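Local coordinates for protein 2-C-methyl-D-erythritol 4-phosphate cytidylyltransferase (Neisseria gonorrhoeae, PDB 1VGW) that probably catalyses the transfer of a cytidylyl group from CTP to 2-C-methyl-D-erythritol 4-phosphate, a step of non-mevalonate isoprenoid biosynthesis, at residues B[111-125]-B[205-217]. Sequence-based numbering, arbitrary orientation.
Sequences DAARCCLPSEALARL and LIQGDARNLKLTQ
Beside the probable substrate site of this GT-A-like nucleotidyltransferase, Arg114 and Lys214 meet where two loops run side by side, Lys214 being one of two residues predicted to position methylerythritol phosphate for attack. The Arg114 chain, extended from CG to NE, sends NH1 to Asn212 O at 3.0 Å, a bond lying in both the guanidinium and carbonyl planes. Arg114 NE donates to the anti lone pair of Asp111 OD1 at 2.9 Å, and Lys214 CB sits 4.1 Å above the centre of one guanidinium face. Arg114 NH2 forms a salt bridge with Asp144 of the second subunit, while Asp111 also pairs with Arg84. Nearby, Leu215 N donates to Ala113 O at 3.2 Å, and a water links Cys116 N to Leu213 O. The amide of Asn212, lying alongside Leu117, is held by Gln167 and Thr168. Farther along, Pro118 CG packs 3.7 Å from Asp209 CG and lies over one face of the Arg211 guanidinium, offset toward its rim. Arg124, bent at chi3 (-55°), grips Gln207 O side-on through NE (3.3 Å) and NH1 (2.9 Å), tying helix 119-129 to the end of strand 204-207. Held by three partners, the Arg114 guanidinium is fixed in rotation and joins the Lys214 loop to the subunit interface.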
loop_
_atom_site.group_PDB
_atom_site.type_symbol
_atom_site.label_atom_id
_atom_site.label_comp_id
_atom_site.label_asym_id
_atom_site.label_seq_id
_atom_site.Cartn_x
_atom_site.Cartn_y
_atom_site.Cartn_z
ATOM N N ASP B 111 15.466 -0.341 -5.893
ATOM C CA ASP B 111 14.757 0.075 -7.151
ATOM C C ASP B 111 15.067 1.538 -7.530
ATOM O O ASP B 111 15.007 2.414 -6.669
ATOM C CB ASP B 111 13.262 0.012 -6.875
ATOM C CG ASP B 111 12.655 -1.363 -6.823
ATOM O OD1 ASP B 111 11.751 -1.553 -5.976
ATOM O OD2 ASP B 111 13.047 -2.252 -7.582
ATOM N N ALA B 112 15.398 1.834 -8.758
ATOM C CA ALA B 112 15.625 3.175 -9.279
ATOM C C ALA B 112 14.435 4.121 -9.120
ATOM O O ALA B 112 14.581 5.350 -9.061
ATOM C CB ALA B 112 15.890 3.084 -10.806
ATOM N N ALA B 113 13.208 3.620 -9.018
ATOM C CA ALA B 113 12.053 4.448 -8.841
ATOM C C ALA B 113 11.581 4.612 -7.418
ATOM O O ALA B 113 10.476 5.180 -7.274
ATOM C CB ALA B 113 10.888 3.940 -9.703
ATOM N N ARG B 114 12.248 4.115 -6.407
ATOM C CA ARG B 114 11.773 4.317 -5.011
ATOM C C ARG B 114 12.636 5.472 -4.471
ATOM O O ARG B 114 13.620 5.296 -3.742
ATOM C CB ARG B 114 11.834 3.078 -4.175
ATOM C CG ARG B 114 10.804 1.991 -4.372
ATOM C CD ARG B 114 10.925 0.845 -3.380
ATOM N NE ARG B 114 10.244 -0.365 -3.813
ATOM C CZ ARG B 114 9.009 -0.729 -3.453
ATOM N NH1 ARG B 114 8.268 0.010 -2.641
ATOM N NH2 ARG B 114 8.493 -1.878 -3.883
ATOM N N CYS B 115 12.183 6.703 -4.810
ATOM C CA CYS B 115 12.931 7.887 -4.493
ATOM C C CYS B 115 12.583 8.587 -3.221
ATOM O O CYS B 115 13.123 9.688 -2.980
ATOM C CB CYS B 115 12.971 8.886 -5.663
ATOM S SG CYS B 115 11.337 9.493 -6.228
ATOM N N CYS B 116 11.772 8.027 -2.370
ATOM C CA CYS B 116 11.397 8.663 -1.114
ATOM C C CYS B 116 11.754 7.801 0.082
ATOM O O CYS B 116 11.164 7.938 1.151
ATOM C CB CYS B 116 9.883 8.959 -1.143
ATOM S SG CYS B 116 9.491 10.266 -2.380
ATOM N N LEU B 117 12.744 6.920 -0.083
ATOM C CA LEU B 117 13.185 6.060 1.007
ATOM C C LEU B 117 13.729 6.894 2.160
ATOM O O LEU B 117 14.786 7.509 2.008
ATOM C CB LEU B 117 14.335 5.175 0.450
ATOM C CG LEU B 117 15.178 4.460 1.530
ATOM C CD1 LEU B 117 14.351 3.371 2.184
ATOM C CD2 LEU B 117 16.506 3.981 0.986
ATOM N N PRO B 118 13.065 6.929 3.297
ATOM C CA PRO B 118 13.512 7.685 4.432
ATOM C C PRO B 118 14.884 7.263 4.932
ATOM O O PRO B 118 15.149 6.138 5.378
ATOM C CB PRO B 118 12.510 7.392 5.541
ATOM C CG PRO B 118 11.567 6.416 5.024
ATOM C CD PRO B 118 11.790 6.232 3.556
ATOM N N SER B 119 15.744 8.266 5.141
ATOM C CA SER B 119 17.063 8.033 5.697
ATOM C C SER B 119 17.041 7.181 6.956
ATOM O O SER B 119 17.898 6.337 7.196
ATOM C CB SER B 119 17.675 9.415 6.049
ATOM O OG SER B 119 19.058 9.201 6.239
ATOM N N GLU B 120 16.058 7.383 7.825
ATOM C CA GLU B 120 15.932 6.599 9.038
ATOM C C GLU B 120 15.703 5.114 8.743
ATOM O O GLU B 120 16.184 4.234 9.476
ATOM C CB GLU B 120 14.763 7.156 9.873
ATOM C CG GLU B 120 14.978 7.038 11.365
ATOM C CD GLU B 120 13.952 7.761 12.214
ATOM O OE1 GLU B 120 13.759 7.357 13.401
ATOM O OE2 GLU B 120 13.339 8.753 11.745
ATOM N N ALA B 121 14.978 4.842 7.651
ATOM C CA ALA B 121 14.654 3.481 7.246
ATOM C C ALA B 121 15.910 2.745 6.762
ATOM O O ALA B 121 16.094 1.559 6.979
ATOM C CB ALA B 121 13.574 3.465 6.171
ATOM N N LEU B 122 16.784 3.497 6.095
ATOM C CA LEU B 122 18.041 2.965 5.585
ATOM C C LEU B 122 18.944 2.564 6.756
ATOM O O LEU B 122 19.494 1.446 6.735
ATOM C CB LEU B 122 18.718 3.955 4.673
ATOM C CG LEU B 122 20.007 3.626 3.977
ATOM C CD1 LEU B 122 19.933 2.366 3.137
ATOM C CD2 LEU B 122 20.509 4.777 3.109
ATOM N N ALA B 123 19.033 3.424 7.767
ATOM C CA ALA B 123 19.806 3.187 8.957
ATOM C C ALA B 123 19.372 1.905 9.665
ATOM O O ALA B 123 20.233 1.059 9.977
ATOM C CB ALA B 123 19.734 4.370 9.920
ATOM N N ARG B 124 18.077 1.726 9.906
ATOM C CA ARG B 124 17.567 0.488 10.511
ATOM C C ARG B 124 17.959 -0.755 9.711
ATOM O O ARG B 124 18.405 -1.764 10.273
ATOM C CB ARG B 124 16.035 0.549 10.545
ATOM C CG ARG B 124 15.431 0.889 11.885
ATOM C CD ARG B 124 14.022 0.331 12.003
ATOM N NE ARG B 124 13.163 0.761 10.931
ATOM C CZ ARG B 124 12.626 1.947 10.720
ATOM N NH1 ARG B 124 11.842 2.116 9.656
ATOM N NH2 ARG B 124 12.857 2.966 11.529
ATOM N N LEU B 125 17.833 -0.728 8.385
ATOM C CA LEU B 125 18.221 -1.906 7.596
ATOM C C LEU B 125 19.688 -2.237 7.769
ATOM O O LEU B 125 20.091 -3.406 7.805
ATOM C CB LEU B 125 17.898 -1.683 6.125
ATOM C CG LEU B 125 18.287 -2.722 5.095
ATOM C CD1 LEU B 125 17.462 -4.009 5.285
ATOM C CD2 LEU B 125 18.106 -2.196 3.661
ATOM N N LEU B 205 13.035 -9.632 8.484
ATOM C CA LEU B 205 12.078 -8.650 7.983
ATOM C C LEU B 205 12.246 -7.384 8.872
ATOM O O LEU B 205 12.002 -7.471 10.081
ATOM C CB LEU B 205 10.617 -9.077 8.050
ATOM C CG LEU B 205 10.132 -10.071 7.007
ATOM C CD1 LEU B 205 8.935 -10.859 7.521
ATOM C CD2 LEU B 205 9.807 -9.425 5.666
ATOM N N ILE B 206 12.661 -6.288 8.256
ATOM C CA ILE B 206 12.847 -5.002 8.957
ATOM C C ILE B 206 11.782 -3.995 8.480
ATOM O O ILE B 206 11.383 -3.907 7.307
ATOM C CB ILE B 206 14.252 -4.487 8.694
ATOM C CG1 ILE B 206 15.287 -5.413 9.432
ATOM C CG2 ILE B 206 14.509 -3.061 9.073
ATOM C CD1 ILE B 206 16.117 -6.142 8.376
ATOM N N GLN B 207 11.199 -3.275 9.411
ATOM C CA GLN B 207 10.149 -2.316 9.181
ATOM C C GLN B 207 10.545 -1.237 8.199
ATOM O O GLN B 207 11.532 -0.531 8.393
ATOM C CB GLN B 207 9.682 -1.688 10.494
ATOM C CG GLN B 207 8.629 -0.644 10.373
ATOM C CD GLN B 207 7.275 -1.055 9.835
ATOM O OE1 GLN B 207 6.758 -2.184 9.991
ATOM N NE2 GLN B 207 6.630 -0.066 9.207
ATOM N N GLY B 208 9.762 -1.099 7.118
ATOM C CA GLY B 208 10.042 -0.077 6.113
ATOM C C GLY B 208 9.284 1.215 6.424
ATOM O O GLY B 208 9.372 1.745 7.535
ATOM N N ASP B 209 8.496 1.680 5.454
ATOM C CA ASP B 209 7.739 2.918 5.619
ATOM C C ASP B 209 6.743 3.161 4.496
ATOM O O ASP B 209 7.029 2.964 3.311
ATOM C CB ASP B 209 8.770 4.066 5.661
ATOM C CG ASP B 209 8.181 5.400 6.052
ATOM O OD1 ASP B 209 8.389 5.841 7.205
ATOM O OD2 ASP B 209 7.530 6.027 5.185
ATOM N N ALA B 210 5.620 3.810 4.826
ATOM C CA ALA B 210 4.570 4.132 3.897
ATOM C C ALA B 210 4.973 5.111 2.802
ATOM O O ALA B 210 4.368 5.122 1.728
ATOM C CB ALA B 210 3.361 4.725 4.638
ATOM N N ARG B 211 5.991 5.933 3.067
ATOM C CA ARG B 211 6.487 6.889 2.079
ATOM C C ARG B 211 7.449 6.236 1.090
ATOM O O ARG B 211 7.668 6.800 0.003
ATOM C CB ARG B 211 7.259 8.044 2.757
ATOM C CG ARG B 211 6.472 8.883 3.739
ATOM C CD ARG B 211 7.193 8.932 5.097
ATOM N NE ARG B 211 8.313 9.828 5.126
ATOM C CZ ARG B 211 9.310 9.871 5.998
ATOM N NH1 ARG B 211 10.280 10.776 5.855
ATOM N NH2 ARG B 211 9.359 9.023 7.014
ATOM N N ASN B 212 7.992 5.060 1.397
ATOM C CA ASN B 212 8.942 4.352 0.525
ATOM C C ASN B 212 8.262 3.693 -0.650
ATOM O O ASN B 212 8.576 2.553 -1.073
ATOM C CB ASN B 212 9.676 3.291 1.378
ATOM C CG ASN B 212 10.847 2.620 0.711
ATOM O OD1 ASN B 212 11.474 3.158 -0.212
ATOM N ND2 ASN B 212 11.178 1.405 1.146
ATOM N N LEU B 213 7.288 4.373 -1.253
ATOM C CA LEU B 213 6.536 3.797 -2.356
ATOM C C LEU B 213 7.282 3.902 -3.665
ATOM O O LEU B 213 8.193 4.692 -3.801
ATOM C CB LEU B 213 5.155 4.397 -2.465
ATOM C CG LEU B 213 4.970 5.903 -2.478
ATOM C CD1 LEU B 213 5.956 6.624 -3.368
ATOM C CD2 LEU B 213 3.520 6.223 -2.891
ATOM N N LYS B 214 6.863 3.138 -4.642
ATOM C CA LYS B 214 7.501 3.143 -5.960
ATOM C C LYS B 214 6.698 3.976 -6.944
ATOM O O LYS B 214 5.466 4.002 -6.846
ATOM C CB LYS B 214 7.540 1.670 -6.430
ATOM C CG LYS B 214 8.559 1.376 -7.500
ATOM C CD LYS B 214 8.361 -0.031 -8.079
ATOM C CE LYS B 214 9.489 -0.351 -9.037
ATOM N NZ LYS B 214 9.171 -1.453 -9.982
ATOM N N LEU B 215 7.343 4.649 -7.870
ATOM C CA LEU B 215 6.712 5.452 -8.888
ATOM C C LEU B 215 6.413 4.604 -10.130
ATOM O O LEU B 215 7.309 4.371 -10.938
ATOM C CB LEU B 215 7.556 6.678 -9.246
ATOM C CG LEU B 215 7.019 7.624 -10.332
ATOM C CD1 LEU B 215 5.509 7.501 -10.497
ATOM C CD2 LEU B 215 7.345 9.084 -10.021
ATOM N N THR B 216 5.169 4.123 -10.239
ATOM C CA THR B 216 4.731 3.283 -11.335
ATOM C C THR B 216 3.497 3.788 -12.092
ATOM O O THR B 216 3.242 3.260 -13.195
ATOM C CB THR B 216 4.377 1.854 -10.841
ATOM O OG1 THR B 216 3.322 2.009 -9.881
ATOM C CG2 THR B 216 5.564 1.164 -10.210
ATOM N N GLN B 217 2.754 4.740 -11.578
ATOM C CA GLN B 217 1.557 5.295 -12.239
ATOM C C GLN B 217 1.362 6.745 -11.827
ATOM O O GLN B 217 2.037 7.203 -10.879
ATOM C CB GLN B 217 0.355 4.443 -11.773
ATOM C CG GLN B 217 0.113 4.570 -10.280
ATOM C CD GLN B 217 -0.455 3.343 -9.624
ATOM O OE1 GLN B 217 -1.291 3.461 -8.721
ATOM N NE2 GLN B 217 -0.016 2.155 -10.039
HETATM O O HOH W 1 10.359 5.623 -2.519
#